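Local coordinates for protein evasin-3 (Rhipicephalus sanguineus, PDB 6I31) that acts in tick saliva to bind and neutralise host CXC chemokines such as CXCL8, disrupting the CXCL8 homodimer and its interaction with the receptor CXCR2, at residues A[36-41]-A[49-54]. Sequence-based numbering, arbitrary orientation.
Sequences GCFCGL and HCYKII
One face of the F38 ring is covered by Y51, whose CB stands 3.9 Å from the ring centroid as a CH-pi contact displaced toward the rim, while the Y51 ring receives the CA of G40 at its edge, 3.8 Å from CE2. The two rings meet obliquely, their planes at 49°; what lies over the F38 face is the Y51 methylene. This cross-strand pair illustrates how a knottin, a small disulfide-rich fold, can dress the antiparallel hairpin of strands 38-40 and 47-55 with aromatics on one face and cystines on the other. F38 CG sits between its own backbone N and carbonyl carbon (chi1 64°), which swings the ring across to the neighbouring strand; CE1 also reaches I53 CG1 at 4.2 Å. G40 belongs to the same arrangement: a CB there would run into Y51 CE2. Replacing Y51 with a glycine would probably uncover that face of F38 and open a gap beside G40. Beneath the rings, F38 and Y51 form a hydrogen-bonded pair, with F38 N to Y51 O at 2.8 Å and Y51 N to F38 O at 2.9 Å. G40 and H49 repeat the pattern, although the bond from H49 N to G40 O is longer, at 3.3 Å. Between them lies the non-hydrogen-bonded pair C39 and C50, facing the opposite side of the sheet. There disulfides join C50 to C33 and C39 to C26, while another links C37 to C22 on strand 17-22, which with strand 24-27 pairs along the other edge of strand 47-55. F38 O accepts a further contact from the C50 CA-H group, with C50 CA 3.3 Å from that oxygen and an angle of 147° at the hydrogen.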
loop_
_atom_site.group_PDB
_atom_site.type_symbol
_atom_site.label_atom_id
_atom_site.label_comp_id
_atom_site.label_asym_id
_atom_site.label_seq_id
_atom_site.Cartn_x
_atom_site.Cartn_y
_atom_site.Cartn_z
ATOM N N GLY A 36 2.493 3.765 7.901
ATOM C CA GLY A 36 3.168 3.303 6.677
ATOM C C GLY A 36 2.230 3.069 5.503
ATOM O O GLY A 36 2.676 2.724 4.393
ATOM N N CYS A 37 0.916 3.236 5.764
ATOM C CA CYS A 37 -0.154 3.159 4.765
ATOM C C CYS A 37 -0.811 4.509 4.616
ATOM O O CYS A 37 -0.728 5.345 5.518
ATOM C CB CYS A 37 -1.188 2.109 5.147
ATOM S SG CYS A 37 -0.471 0.473 5.423
ATOM N N PHE A 38 -1.549 4.685 3.526
ATOM C CA PHE A 38 -2.300 5.900 3.313
ATOM C C PHE A 38 -3.739 5.572 2.963
ATOM O O PHE A 38 -4.006 4.552 2.340
ATOM C CB PHE A 38 -1.657 6.778 2.219
ATOM C CG PHE A 38 -1.592 6.223 0.803
ATOM C CD1 PHE A 38 -0.517 5.432 0.397
ATOM C CD2 PHE A 38 -2.604 6.489 -0.111
ATOM C CE1 PHE A 38 -0.434 4.962 -0.920
ATOM C CE2 PHE A 38 -2.522 6.018 -1.427
ATOM C CZ PHE A 38 -1.416 5.303 -1.833
ATOM N N CYS A 39 -4.652 6.479 3.302
ATOM C CA CYS A 39 -6.031 6.324 2.889
ATOM C C CYS A 39 -6.192 6.912 1.481
ATOM O O CYS A 39 -6.054 8.120 1.315
ATOM C CB CYS A 39 -6.980 6.991 3.874
ATOM S SG CYS A 39 -8.718 6.719 3.455
ATOM N N GLY A 40 -6.411 6.050 0.489
ATOM C CA GLY A 40 -6.562 6.436 -0.911
ATOM C C GLY A 40 -8.026 6.642 -1.236
ATOM O O GLY A 40 -8.836 5.716 -1.116
ATOM N N LEU A 41 -8.368 7.859 -1.659
ATOM C CA LEU A 41 -9.756 8.222 -1.948
ATOM C C LEU A 41 -9.836 8.688 -3.375
ATOM O O LEU A 41 -8.891 9.296 -3.880
ATOM C CB LEU A 41 -10.183 9.395 -1.046
ATOM C CG LEU A 41 -10.051 9.177 0.468
ATOM C CD1 LEU A 41 -10.114 10.493 1.175
ATOM C CD2 LEU A 41 -11.185 8.345 0.985
ATOM N N HIS A 49 -9.820 3.159 0.650
ATOM C CA HIS A 49 -9.090 1.986 1.121
ATOM C C HIS A 49 -7.679 2.357 1.488
ATOM O O HIS A 49 -7.142 3.341 0.978
ATOM C CB HIS A 49 -9.062 0.908 0.035
ATOM C CG HIS A 49 -10.419 0.403 -0.283
ATOM N ND1 HIS A 49 -11.195 1.009 -1.242
ATOM C CD2 HIS A 49 -11.140 -0.568 0.316
ATOM C CE1 HIS A 49 -12.339 0.363 -1.231
ATOM N NE2 HIS A 49 -12.338 -0.606 -0.330
ATOM N N CYS A 50 -7.083 1.572 2.377
ATOM C CA CYS A 50 -5.703 1.743 2.798
ATOM C C CYS A 50 -4.770 1.103 1.799
ATOM O O CYS A 50 -4.979 -0.039 1.387
ATOM C CB CYS A 50 -5.483 1.188 4.200
ATOM S SG CYS A 50 -6.554 1.948 5.449
ATOM N N TYR A 51 -3.717 1.854 1.421
ATOM C CA TYR A 51 -2.705 1.364 0.486
ATOM C C TYR A 51 -1.331 1.627 1.063
ATOM O O TYR A 51 -1.211 2.444 1.967
ATOM C CB TYR A 51 -2.809 2.063 -0.865
ATOM C CG TYR A 51 -4.163 1.918 -1.515
ATOM C CD1 TYR A 51 -4.560 0.710 -2.091
ATOM C CD2 TYR A 51 -5.063 2.974 -1.528
ATOM C CE1 TYR A 51 -5.832 0.560 -2.663
ATOM C CE2 TYR A 51 -6.326 2.842 -2.116
ATOM C CZ TYR A 51 -6.710 1.628 -2.663
ATOM O OH TYR A 51 -7.957 1.500 -3.234
ATOM N N LYS A 52 -0.301 1.080 0.431
ATOM C CA LYS A 52 1.102 1.310 0.824
ATOM C C LYS A 52 1.995 1.171 -0.384
ATOM O O LYS A 52 1.598 0.585 -1.397
ATOM C CB LYS A 52 1.552 0.385 1.982
ATOM C CG LYS A 52 1.529 -1.097 1.578
ATOM C CD LYS A 52 1.927 -2.030 2.752
ATOM C CE LYS A 52 1.612 -3.468 2.340
ATOM N NZ LYS A 52 1.795 -4.416 3.481
ATOM N N ILE A 53 3.182 1.753 -0.297
ATOM C CA ILE A 53 4.149 1.746 -1.366
ATOM C C ILE A 53 5.211 0.731 -1.053
ATOM O O ILE A 53 5.795 0.742 0.032
ATOM C CB ILE A 53 4.757 3.136 -1.560
ATOM C CG1 ILE A 53 3.620 4.211 -1.753
ATOM C CG2 ILE A 53 5.747 3.113 -2.713
ATOM C CD1 ILE A 53 4.171 5.609 -1.869
ATOM N N ILE A 54 5.492 -0.139 -2.029
ATOM C CA ILE A 54 6.559 -1.119 -1.858
ATOM C C ILE A 54 7.435 -1.116 -3.084
ATOM O O ILE A 54 7.011 -0.688 -4.173
ATOM C CB ILE A 54 5.987 -2.567 -1.526
ATOM C CG1 ILE A 54 5.072 -3.136 -2.644
ATOM C CG2 ILE A 54 5.237 -2.580 -0.174
ATOM C CD1 ILE A 54 5.798 -3.958 -3.738
#